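Local coordinates for sugar kinase (PDB 2RBC), which probably transfers a phosphate group from ATP to a sugar, as a ribokinase-like member of the pfkB carbohydrate kinase family, at residues K30-V35 with F282-A287; D154-D159 with R179-P184; A160-V165 with P184-G189; D276-T281 with A294-S299. All coordinates share one frame; numbering follows the deposited sequence.

Contact 1 (K30-V35 with F282-A287)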
loop_
_atom_site.group_PDB
_atom_site.type_symbol
_atom_site.label_atom_id
_atom_site.label_comp_id
_atom_site.label_asym_id
_atom_site.label_seq_id
_atom_site.Cartn_x
_atom_site.Cartn_y
_atom_site.Cartn_z
ATOM N N LYS A 30 13.083 15.162 -28.924
ATOM C CA LYS A 30 11.974 14.534 -29.593
ATOM C C LYS A 30 10.853 14.232 -28.610
ATOM O O LYS A 30 11.085 13.989 -27.438
ATOM C CB LYS A 30 12.435 13.252 -30.299
ATOM C CG LYS A 30 13.500 13.524 -31.383
ATOM C CD LYS A 30 12.931 14.291 -32.560
ATOM C CE LYS A 30 14.007 14.738 -33.527
ATOM N NZ LYS A 30 13.411 15.001 -34.837
ATOM N N HIS A 31 9.637 14.224 -29.131
ATOM C CA HIS A 31 8.459 14.016 -28.357
ATOM C C HIS A 31 7.898 12.616 -28.602
ATOM O O HIS A 31 7.556 12.265 -29.723
ATOM C CB HIS A 31 7.427 15.067 -28.727
ATOM C CG HIS A 31 6.346 15.214 -27.711
ATOM N ND1 HIS A 31 5.396 16.207 -27.781
ATOM C CD2 HIS A 31 6.083 14.517 -26.575
ATOM C CE1 HIS A 31 4.575 16.091 -26.743
ATOM N NE2 HIS A 31 4.964 15.064 -26.007
ATOM N N VAL A 32 7.840 11.816 -27.535
ATOM C CA VAL A 32 7.363 10.432 -27.575
ATOM C C VAL A 32 6.056 10.335 -26.754
ATOM O O VAL A 32 6.029 10.768 -25.609
ATOM C CB VAL A 32 8.401 9.468 -26.983
ATOM C CG1 VAL A 32 7.894 8.053 -27.049
ATOM C CG2 VAL A 32 9.769 9.588 -27.691
ATOM N N LEU A 33 5.001 9.810 -27.369
ATOM C CA LEU A 33 3.779 9.378 -26.711
ATOM C C LEU A 33 3.924 7.982 -26.164
ATOM O O LEU A 33 4.163 7.039 -26.908
ATOM C CB LEU A 33 2.597 9.352 -27.669
ATOM C CG LEU A 33 1.221 8.928 -27.104
ATOM C CD1 LEU A 33 0.718 9.847 -25.909
ATOM C CD2 LEU A 33 0.182 8.872 -28.214
ATOM N N CYS A 34 3.728 7.853 -24.865
ATOM C CA CYS A 34 3.676 6.531 -24.207
ATOM C C CYS A 34 2.241 6.255 -23.833
ATOM O O CYS A 34 1.532 7.139 -23.396
ATOM C CB CYS A 34 4.570 6.517 -22.981
ATOM S SG CYS A 34 6.274 6.890 -23.414
ATOM N N VAL A 35 1.796 5.018 -24.027
ATOM C CA VAL A 35 0.424 4.628 -23.733
ATOM C C VAL A 35 0.389 3.369 -22.875
ATOM O O VAL A 35 1.031 2.367 -23.217
ATOM C CB VAL A 35 -0.345 4.313 -25.012
ATOM C CG1 VAL A 35 -1.794 3.930 -24.698
ATOM C CG2 VAL A 35 -0.248 5.508 -26.012
ATOM N N PHE A 282 14.726 3.434 -25.973
ATOM C CA PHE A 282 14.718 2.903 -27.309
ATOM C C PHE A 282 13.760 3.680 -28.184
ATOM O O PHE A 282 14.059 3.992 -29.311
ATOM C CB PHE A 282 14.357 1.414 -27.289
ATOM C CG PHE A 282 14.449 0.780 -28.640
ATOM C CD1 PHE A 282 15.667 0.328 -29.116
ATOM C CD2 PHE A 282 13.322 0.672 -29.447
ATOM C CE1 PHE A 282 15.777 -0.214 -30.383
ATOM C CE2 PHE A 282 13.425 0.108 -30.723
ATOM C CZ PHE A 282 14.660 -0.329 -31.186
ATOM N N ALA A 283 12.587 3.979 -27.649
ATOM C CA ALA A 283 11.607 4.781 -28.326
ATOM C C ALA A 283 12.110 6.187 -28.648
ATOM O O ALA A 283 11.946 6.668 -29.773
ATOM C CB ALA A 283 10.337 4.841 -27.516
ATOM N N LEU A 284 12.750 6.831 -27.681
ATOM C CA LEU A 284 13.428 8.074 -27.954
ATOM C C LEU A 284 14.535 7.920 -29.002
ATOM O O LEU A 284 14.602 8.741 -29.897
ATOM C CB LEU A 284 13.945 8.733 -26.665
ATOM C CG LEU A 284 14.709 10.072 -26.792
ATOM C CD1 LEU A 284 13.800 11.140 -27.359
ATOM C CD2 LEU A 284 15.272 10.472 -25.429
ATOM N N ALA A 285 15.368 6.883 -28.915
ATOM C CA ALA A 285 16.439 6.670 -29.927
ATOM C C ALA A 285 15.856 6.561 -31.360
ATOM O O ALA A 285 16.408 7.097 -32.322
ATOM C CB ALA A 285 17.279 5.439 -29.575
HETATM N N MSE A 286 14.728 5.847 -31.493
HETATM C CA MSE A 286 14.010 5.779 -32.767
HETATM C C MSE A 286 13.476 7.141 -33.242
HETATM O O MSE A 286 13.627 7.484 -34.412
HETATM C CB MSE A 286 12.854 4.771 -32.716
HETATM C CG MSE A 286 13.253 3.340 -32.499
HETATM SE SE MSE A 286 14.515 2.602 -33.792
HETATM C CE MSE A 286 16.221 2.990 -32.831
ATOM N N ALA A 287 12.895 7.917 -32.344
ATOM C CA ALA A 287 12.406 9.256 -32.670
ATOM C C ALA A 287 13.592 10.127 -33.143
ATOM O O ALA A 287 13.480 10.933 -34.096
ATOM C CB ALA A 287 11.677 9.866 -31.457
HETATM O O HOH W 1 11.625 12.169 -35.549
#
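A chi1 of -179° turns both methyls of V32 to the flank of helix 274-287, CG1 against A283 and CG2 against L284 and A287. CG1 lies 4.1 Å from A283 CB, while CG2 rests 4.0 Å from L284 CA. L284 takes the same kind of first torsion (chi1 179°), which swings its CD1 forward to K30, 3.9 Å from that residue's CB. The snuggest touch is between beta carbons, K30 CB to A287 CB at 3.7 Å. Beyond CB the chain of K30 runs past the carbonyl of A287, and its ammonium ends away from the helix.

A central strand of a pfkB-type sheet is thus covered by a helix packed on its face, 8.5 Å from axis to axis. A283 and A287, one helical turn apart, leave room for the valine between them. No direct hydrogen bond crosses the interface; a water 2.7 Å from A287 O, only weakly bound to K30 NZ, gives a polar link at the exposed end. Cohesion therefore rests mainly on buried methyls.

Contact 2 (D154-D159 with R179-P184). With EDO (1,2-ethanediol), chain I.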
loop_
_atom_site.group_PDB
_atom_site.type_symbol
_atom_site.label_atom_id
_atom_site.label_comp_id
_atom_site.label_asym_id
_atom_site.label_seq_id
_atom_site.Cartn_x
_atom_site.Cartn_y
_atom_site.Cartn_z
ATOM N N ASP A 154 -4.059 14.266 -33.434
ATOM C CA ASP A 154 -3.442 13.990 -32.135
ATOM C C ASP A 154 -2.028 13.401 -32.300
ATOM O O ASP A 154 -1.079 13.859 -31.662
ATOM C CB ASP A 154 -4.243 12.976 -31.270
ATOM C CG ASP A 154 -5.638 13.480 -30.826
ATOM O OD1 ASP A 154 -5.869 14.721 -30.906
ATOM O OD2 ASP A 154 -6.490 12.590 -30.420
ATOM N N ILE A 155 -1.903 12.361 -33.112
ATOM C CA ILE A 155 -0.670 11.588 -33.174
ATOM C C ILE A 155 0.420 12.311 -33.966
ATOM O O ILE A 155 1.608 12.101 -33.729
ATOM C CB ILE A 155 -0.946 10.176 -33.741
ATOM C CG1 ILE A 155 -1.904 9.409 -32.799
ATOM C CG2 ILE A 155 0.352 9.376 -33.956
ATOM C CD1 ILE A 155 -1.335 9.141 -31.371
ATOM N N ALA A 156 0.019 13.182 -34.895
ATOM C CA ALA A 156 0.978 13.836 -35.783
ATOM C C ALA A 156 1.886 14.755 -34.994
ATOM O O ALA A 156 2.957 15.134 -35.469
ATOM C CB ALA A 156 0.247 14.639 -36.915
ATOM N N LEU A 157 1.477 15.087 -33.784
ATOM C CA LEU A 157 2.262 15.928 -32.918
ATOM C C LEU A 157 3.444 15.199 -32.271
ATOM O O LEU A 157 4.310 15.832 -31.661
ATOM C CB LEU A 157 1.349 16.511 -31.836
ATOM C CG LEU A 157 0.127 17.307 -32.390
ATOM C CD1 LEU A 157 -0.471 18.159 -31.282
ATOM C CD2 LEU A 157 0.399 18.200 -33.649
ATOM N N PHE A 158 3.474 13.875 -32.363
ATOM C CA PHE A 158 4.551 13.111 -31.760
ATOM C C PHE A 158 5.562 12.655 -32.810
ATOM O O PHE A 158 5.262 12.588 -33.991
ATOM C CB PHE A 158 3.955 11.930 -31.011
ATOM C CG PHE A 158 3.044 12.346 -29.923
ATOM C CD1 PHE A 158 3.552 12.929 -28.757
ATOM C CD2 PHE A 158 1.681 12.213 -30.064
ATOM C CE1 PHE A 158 2.682 13.355 -27.754
ATOM C CE2 PHE A 158 0.829 12.636 -29.077
ATOM C CZ PHE A 158 1.326 13.193 -27.922
ATOM N N ASP A 159 6.777 12.377 -32.361
ATOM C CA ASP A 159 7.846 11.905 -33.237
ATOM C C ASP A 159 7.883 10.380 -33.235
ATOM O O ASP A 159 8.360 9.782 -34.186
ATOM C CB ASP A 159 9.174 12.488 -32.778
ATOM C CG ASP A 159 9.222 13.994 -32.945
ATOM O OD1 ASP A 159 9.042 14.432 -34.088
ATOM O OD2 ASP A 159 9.450 14.741 -31.987
ATOM N N ARG A 179 1.901 4.443 -37.340
ATOM C CA ARG A 179 2.570 3.806 -38.468
ATOM C C ARG A 179 2.078 4.390 -39.789
ATOM O O ARG A 179 2.884 4.639 -40.697
ATOM C CB ARG A 179 2.366 2.294 -38.440
ATOM C CG ARG A 179 3.115 1.593 -39.539
ATOM C CD ARG A 179 2.965 0.097 -39.434
ATOM N NE ARG A 179 1.563 -0.322 -39.505
ATOM C CZ ARG A 179 1.160 -1.580 -39.381
ATOM N NH1 ARG A 179 2.047 -2.542 -39.168
ATOM N NH2 ARG A 179 -0.129 -1.883 -39.455
ATOM N N ALA A 180 0.767 4.633 -39.885
ATOM C CA ALA A 180 0.181 5.275 -41.069
ATOM C C ALA A 180 0.811 6.630 -41.317
ATOM O O ALA A 180 0.931 7.053 -42.457
ATOM C CB ALA A 180 -1.374 5.419 -40.932
ATOM N N LEU A 181 1.179 7.332 -40.252
ATOM C CA LEU A 181 1.805 8.669 -40.343
ATOM C C LEU A 181 3.318 8.613 -40.575
ATOM O O LEU A 181 3.987 9.650 -40.624
ATOM C CB LEU A 181 1.499 9.498 -39.070
ATOM C CG LEU A 181 0.061 10.029 -38.886
ATOM C CD1 LEU A 181 -0.228 10.375 -37.413
ATOM C CD2 LEU A 181 -0.205 11.218 -39.775
ATOM N N GLY A 182 3.875 7.412 -40.701
ATOM C CA GLY A 182 5.292 7.274 -40.982
ATOM C C GLY A 182 6.182 7.313 -39.745
ATOM O O GLY A 182 7.400 7.461 -39.861
ATOM N N LYS A 183 5.594 7.156 -38.559
ATOM C CA LYS A 183 6.302 7.340 -37.299
ATOM C C LYS A 183 6.665 5.976 -36.755
ATOM O O LYS A 183 6.028 4.972 -37.096
ATOM C CB LYS A 183 5.442 8.115 -36.292
ATOM C CG LYS A 183 5.263 9.557 -36.733
ATOM C CD LYS A 183 4.223 10.259 -35.975
ATOM C CE LYS A 183 3.966 11.647 -36.577
ATOM N NZ LYS A 183 5.142 12.629 -36.573
ATOM N N PRO A 184 7.758 5.911 -35.971
ATOM C CA PRO A 184 8.005 4.678 -35.244
ATOM C C PRO A 184 6.835 4.409 -34.311
ATOM O O PRO A 184 6.396 5.314 -33.599
ATOM C CB PRO A 184 9.271 4.982 -34.436
ATOM C CG PRO A 184 9.932 6.092 -35.145
ATOM C CD PRO A 184 8.802 6.919 -35.714
HETATM C C1 EDO I . -9.193 14.321 -30.673
HETATM O O1 EDO I . -9.100 13.351 -29.618
HETATM C C2 EDO I . -10.603 14.402 -31.273
HETATM O O2 EDO I . -11.379 13.211 -31.055
HETATM O O HOH W 2 8.037 13.247 -36.455
#
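K183 follows the Schellman motif that closes helix 168-180, and it reaches across to the type I turn I155-F158 that leads from helix 152-155 toward strand 160-163. G182 makes the reversal possible: its positive phi (85°) suits glycine and turns the chain out of the helix. From there the lysine runs extended as far as CE and folds only at its last torsion (chi4 -62°), bringing NZ down on the carbonyl oxygen of F158. NZ and F158 O are 2.6 Å apart, and the bond runs nearly straight on from the C=O (168°). A water donating to D159 OD1 at 2.8 Å also sits near NZ, though its bond to the ammonium is weak; the other carboxylate oxygen of D159 is taken by the backbone N of H31. Beside this polar grip P184 packs its CD 3.3 Å from D159 O.

The other half of the contact is apolar: L181 sends CD1 obliquely across I155, 3.6 Å from CG2, and on to A156 CB at 4.3 Å. A 1,2-ethanediol, probably from the crystallisation liquor, donates to D154 OD2.

Inward, I155 reaches V177 and A178 of helix 168-180 as well as L33 and W86 of two sheet strands, while the ring of F158 meets H31 edge-to-face; the two turns thus lie at the N-terminal ends of strands 160-163 and 185-189, next to the start of strand 31-35.

Contact 3 (A160-V165 with P184-G189)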
loop_
_atom_site.group_PDB
_atom_site.type_symbol
_atom_site.label_atom_id
_atom_site.label_comp_id
_atom_site.label_asym_id
_atom_site.label_seq_id
_atom_site.Cartn_x
_atom_site.Cartn_y
_atom_site.Cartn_z
ATOM N N ALA A 160 7.433 9.762 -32.141
ATOM C CA ALA A 160 7.260 8.310 -32.051
ATOM C C ALA A 160 6.211 8.021 -31.015
ATOM O O ALA A 160 5.869 8.901 -30.233
ATOM C CB ALA A 160 8.579 7.568 -31.654
ATOM N N VAL A 161 5.696 6.781 -31.016
ATOM C CA VAL A 161 4.767 6.319 -29.987
ATOM C C VAL A 161 5.263 4.988 -29.448
ATOM O O VAL A 161 5.913 4.206 -30.158
ATOM C CB VAL A 161 3.306 6.182 -30.483
ATOM C CG1 VAL A 161 2.832 7.472 -31.107
ATOM C CG2 VAL A 161 3.120 5.013 -31.430
ATOM N N LEU A 162 5.018 4.794 -28.160
ATOM C CA LEU A 162 5.352 3.554 -27.471
ATOM C C LEU A 162 4.132 3.088 -26.707
ATOM O O LEU A 162 3.502 3.881 -25.987
ATOM C CB LEU A 162 6.527 3.786 -26.513
ATOM C CG LEU A 162 6.944 2.625 -25.608
ATOM C CD1 LEU A 162 7.325 1.360 -26.369
ATOM C CD2 LEU A 162 8.001 3.104 -24.592
ATOM N N VAL A 163 3.747 1.818 -26.861
ATOM C CA VAL A 163 2.547 1.328 -26.181
ATOM C C VAL A 163 2.895 0.056 -25.425
ATOM O O VAL A 163 3.706 -0.726 -25.899
ATOM C CB VAL A 163 1.329 1.055 -27.142
ATOM C CG1 VAL A 163 0.990 2.340 -28.063
ATOM C CG2 VAL A 163 1.529 -0.235 -27.962
ATOM N N ASP A 164 2.286 -0.111 -24.241
ATOM C CA ASP A 164 2.352 -1.371 -23.470
ATOM C C ASP A 164 1.105 -2.242 -23.682
ATOM O O ASP A 164 0.243 -1.895 -24.473
ATOM C CB ASP A 164 2.692 -1.094 -21.985
ATOM C CG ASP A 164 1.564 -0.513 -21.183
ATOM O OD1 ASP A 164 0.394 -0.670 -21.584
ATOM O OD2 ASP A 164 1.841 0.132 -20.113
ATOM N N VAL A 165 1.047 -3.391 -23.006
ATOM C CA VAL A 165 -0.022 -4.361 -23.210
ATOM C C VAL A 165 -1.242 -4.102 -22.307
ATOM O O VAL A 165 -2.204 -4.832 -22.368
ATOM C CB VAL A 165 0.466 -5.820 -22.991
ATOM C CG1 VAL A 165 1.484 -6.209 -24.073
ATOM C CG2 VAL A 165 0.995 -6.048 -21.539
ATOM N N PRO A 184 7.758 5.911 -35.971
ATOM C CA PRO A 184 8.005 4.678 -35.244
ATOM C C PRO A 184 6.835 4.409 -34.311
ATOM O O PRO A 184 6.396 5.314 -33.599
ATOM C CB PRO A 184 9.271 4.982 -34.436
ATOM C CG PRO A 184 9.932 6.092 -35.145
ATOM C CD PRO A 184 8.802 6.919 -35.714
ATOM N N ALA A 185 6.348 3.168 -34.354
ATOM C CA ALA A 185 5.201 2.684 -33.639
ATOM C C ALA A 185 5.676 1.462 -32.863
ATOM O O ALA A 185 5.787 0.362 -33.409
ATOM C CB ALA A 185 4.062 2.350 -34.643
ATOM N N ILE A 186 6.038 1.667 -31.605
ATOM C CA ILE A 186 6.819 0.684 -30.843
ATOM C C ILE A 186 5.931 -0.033 -29.838
ATOM O O ILE A 186 5.179 0.591 -29.083
ATOM C CB ILE A 186 8.053 1.359 -30.180
ATOM C CG1 ILE A 186 8.904 2.070 -31.271
ATOM C CG2 ILE A 186 8.910 0.332 -29.464
ATOM C CD1 ILE A 186 9.637 3.233 -30.826
ATOM N N LEU A 187 6.011 -1.363 -29.845
ATOM C CA LEU A 187 5.290 -2.187 -28.909
ATOM C C LEU A 187 6.250 -2.728 -27.877
ATOM O O LEU A 187 7.200 -3.386 -28.233
ATOM C CB LEU A 187 4.588 -3.343 -29.623
ATOM C CG LEU A 187 3.862 -4.370 -28.727
ATOM C CD1 LEU A 187 2.703 -3.776 -27.911
ATOM C CD2 LEU A 187 3.377 -5.581 -29.546
ATOM N N ASP A 188 5.962 -2.440 -26.605
ATOM C CA ASP A 188 6.555 -3.099 -25.454
ATOM C C ASP A 188 5.767 -4.387 -25.311
ATOM O O ASP A 188 4.624 -4.382 -24.883
ATOM C CB ASP A 188 6.401 -2.204 -24.218
ATOM C CG ASP A 188 6.737 -2.915 -22.911
ATOM O OD1 ASP A 188 7.239 -4.080 -22.930
ATOM O OD2 ASP A 188 6.519 -2.271 -21.856
ATOM N N GLY A 189 6.357 -5.480 -25.763
ATOM C CA GLY A 189 5.676 -6.753 -25.809
ATOM C C GLY A 189 6.040 -7.518 -24.563
ATOM O O GLY A 189 6.916 -8.400 -24.575
HETATM O O HOH W 3 3.751 -4.175 -22.214
#
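The carbonyl oxygen of I186 is approached by two groups of the neighbouring strand: V163 N donates to it at 2.9 Å, and the CA-H of L162 makes a softer contact at 3.4 Å from CA to O. This is the strand pair of a beta-alpha-beta crossover, in which strand 160-163 leads through helix 168-180 to the parallel strand 185-189, in the centre of the Rossmann-like sheet of the ribokinase fold. The same zigzag of backbone bonds continues on both sides: V161 N donates to P184 O, I186 N to V161 O, and D188 N to V163 O.

Each face carries its own apolar layer. The extended first torsion of L162 (chi1 175°) carries its CD1 over to the next strand, within 3.6 Å of I186 CG2, and this side is covered by helix 274-287. On the other face V163 CG2 meets L187 CD1 at 3.7 Å and V161 CG2 reaches over A185, beneath the connecting helix 168-180, whose V174 and A178 touch V161. At the start of the pair, A160 CB rests against the ring of P184.

The strands part only at V165 and G189. Just before this, the carboxylate of D164 turns to backbone N-H groups, chiefly that of A37, and a water spans the widening gap, accepting from V165 N at 2.9 Å and donating to D188 O at 2.8 Å.

Contact 4 (D276-T281 with A294-S299). With SO4 (sulfate ion), chain B.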
loop_
_atom_site.group_PDB
_atom_site.type_symbol
_atom_site.label_atom_id
_atom_site.label_comp_id
_atom_site.label_asym_id
_atom_site.label_seq_id
_atom_site.Cartn_x
_atom_site.Cartn_y
_atom_site.Cartn_z
ATOM N N ASP A 276 11.292 -1.103 -18.723
ATOM C CA ASP A 276 10.655 0.178 -19.041
ATOM C C ASP A 276 11.644 1.292 -19.378
ATOM O O ASP A 276 11.439 2.092 -20.305
ATOM C CB ASP A 276 9.783 0.642 -17.880
ATOM C CG ASP A 276 8.758 -0.404 -17.462
ATOM O OD1 ASP A 276 8.264 -1.107 -18.368
ATOM O OD2 ASP A 276 8.445 -0.512 -16.253
ATOM N N ILE A 277 12.719 1.362 -18.619
ATOM C CA ILE A 277 13.751 2.334 -18.931
ATOM C C ILE A 277 14.336 2.001 -20.302
ATOM O O ILE A 277 14.613 2.911 -21.096
ATOM C CB ILE A 277 14.830 2.398 -17.816
ATOM C CG1 ILE A 277 14.412 3.334 -16.667
ATOM C CG2 ILE A 277 16.186 2.896 -18.384
ATOM C CD1 ILE A 277 12.945 3.221 -16.115
ATOM N N PHE A 278 14.562 0.713 -20.568
ATOM C CA PHE A 278 15.024 0.252 -21.879
ATOM C C PHE A 278 14.087 0.731 -22.979
ATOM O O PHE A 278 14.532 1.326 -23.932
ATOM C CB PHE A 278 15.176 -1.296 -21.942
ATOM C CG PHE A 278 15.819 -1.833 -23.229
ATOM C CD1 PHE A 278 15.117 -1.851 -24.435
ATOM C CD2 PHE A 278 17.128 -2.353 -23.217
ATOM C CE1 PHE A 278 15.713 -2.317 -25.602
ATOM C CE2 PHE A 278 17.742 -2.843 -24.389
ATOM C CZ PHE A 278 17.040 -2.822 -25.576
ATOM N N HIS A 279 12.792 0.466 -22.829
ATOM C CA HIS A 279 11.816 0.780 -23.887
ATOM C C HIS A 279 11.683 2.266 -24.186
ATOM O O HIS A 279 11.605 2.680 -25.350
ATOM C CB HIS A 279 10.445 0.207 -23.513
ATOM C CG HIS A 279 10.463 -1.275 -23.357
ATOM N ND1 HIS A 279 9.769 -1.923 -22.363
ATOM C CD2 HIS A 279 11.140 -2.234 -24.032
ATOM C CE1 HIS A 279 10.029 -3.226 -22.427
ATOM N NE2 HIS A 279 10.849 -3.441 -23.436
ATOM N N GLY A 280 11.645 3.067 -23.136
ATOM C CA GLY A 280 11.538 4.503 -23.285
ATOM C C GLY A 280 12.777 5.054 -23.981
ATOM O O GLY A 280 12.650 5.904 -24.843
ATOM N N THR A 281 13.968 4.592 -23.591
ATOM C CA THR A 281 15.216 5.033 -24.231
ATOM C C THR A 281 15.199 4.646 -25.700
ATOM O O THR A 281 15.583 5.425 -26.580
ATOM C CB THR A 281 16.458 4.397 -23.503
ATOM O OG1 THR A 281 16.473 4.810 -22.120
ATOM C CG2 THR A 281 17.758 4.831 -24.149
ATOM N N ALA A 294 23.384 1.125 -32.000
ATOM C CA ALA A 294 23.548 2.309 -31.105
ATOM C C ALA A 294 22.372 2.463 -30.123
ATOM O O ALA A 294 22.558 2.727 -28.917
ATOM C CB ALA A 294 23.711 3.569 -31.935
ATOM N N ALA A 295 21.161 2.266 -30.638
ATOM C CA ALA A 295 19.937 2.380 -29.845
ATOM C C ALA A 295 19.813 1.251 -28.825
ATOM O O ALA A 295 19.410 1.470 -27.699
ATOM C CB ALA A 295 18.752 2.403 -30.751
ATOM N N VAL A 296 20.163 0.036 -29.215
ATOM C CA VAL A 296 20.130 -1.073 -28.295
ATOM C C VAL A 296 21.170 -0.855 -27.198
ATOM O O VAL A 296 20.908 -1.130 -26.051
ATOM C CB VAL A 296 20.342 -2.392 -28.999
ATOM C CG1 VAL A 296 20.553 -3.509 -27.973
ATOM C CG2 VAL A 296 19.163 -2.726 -29.922
ATOM N N ARG A 297 22.368 -0.417 -27.566
ATOM C CA ARG A 297 23.401 -0.098 -26.572
ATOM C C ARG A 297 22.989 0.951 -25.556
ATOM O O ARG A 297 23.143 0.734 -24.351
ATOM C CB ARG A 297 24.685 0.390 -27.241
ATOM C CG ARG A 297 25.512 -0.701 -27.788
ATOM C CD ARG A 297 26.539 -0.182 -28.721
ATOM N NE ARG A 297 27.430 -1.251 -29.108
ATOM C CZ ARG A 297 28.578 -1.062 -29.742
ATOM N NH1 ARG A 297 28.975 0.149 -30.097
ATOM N NH2 ARG A 297 29.342 -2.095 -30.002
ATOM N N LEU A 298 22.500 2.091 -26.035
ATOM C CA LEU A 298 22.086 3.168 -25.159
ATOM C C LEU A 298 20.985 2.714 -24.192
ATOM O O LEU A 298 21.052 3.030 -23.004
ATOM C CB LEU A 298 21.589 4.370 -25.979
ATOM C CG LEU A 298 21.306 5.681 -25.246
ATOM C CD1 LEU A 298 22.570 6.402 -24.757
ATOM C CD2 LEU A 298 20.408 6.581 -26.122
ATOM N N SER A 299 19.991 1.987 -24.715
ATOM C CA SER A 299 18.886 1.484 -23.916
ATOM C C SER A 299 19.360 0.486 -22.868
ATOM O O SER A 299 18.875 0.502 -21.719
ATOM C CB SER A 299 17.862 0.823 -24.823
ATOM O OG SER A 299 17.448 1.703 -25.835
HETATM S S SO4 B . 30.034 -4.581 -27.287
HETATM O O1 SO4 B . 31.308 -4.385 -27.970
HETATM O O2 SO4 B . 28.935 -4.272 -28.188
HETATM O O3 SO4 B . 29.869 -5.979 -26.875
HETATM O O4 SO4 B . 30.014 -3.671 -26.144
#
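S299 sits with its CB squarely over the ring of F278, 3.5 Å from the ring centroid and only 6° off the normal, a CH-pi contact at the tight heart of two helices that run roughly antiparallel. The chi1 of F278 (-173°) brings its ring up to the partner helix, one face under the serine. A turn further on, T281 drives CG2 against the backbone of the same serine, 3.5 Å from S299 CA, and against L298 CD2 at 3.7 Å. Packing is looser at the far rim of the ring, where F278 CZ stays 4.3 Å from V296 CG1.

R297 lies outside this tight packing, on the partly exposed flank. Its chain extends away from the partner helix, and NH2 donates to O2 of a sulfate, probably from the crystallisation liquor, at 2.9 Å; NE is held by Q261, and Q261 and R332 also bind the ion.

Neither buried hydroxyl bonds across the interface. T281 OG1 donates to I277 O at 2.8 Å, and S299 OG to A295 O at 2.7 Å; in each case the backbone N-H comes to the same oxygen from the opposite face of its plane. Both hydroxyls are thereby satisfied within their own helices, and what the helices offer each other is mainly carbon: methyl, methylene and an aromatic face.

In the fold
From the N terminus, strand 31-35 waits until helix 274-287, late in the chain, for its helical cover, so contact 1 closes a loop of 246 residues. Contacts 2 and 3 both fall within that span and cross each other: 154-159 and 160-165 come in succession, then helix 168-180 brings the chain back, its last residues opening 179-184, followed by 184-189, with P184 common to both. Contact 4 opens at 276-281, after those two have closed, and crosses contact 1, since 282-287 lies between its halves. Together they join strand 31-35 to helix 274-287, strand 160-163 to 185-189 with the turns that precede them, and helix 274-287 to helix 292-307.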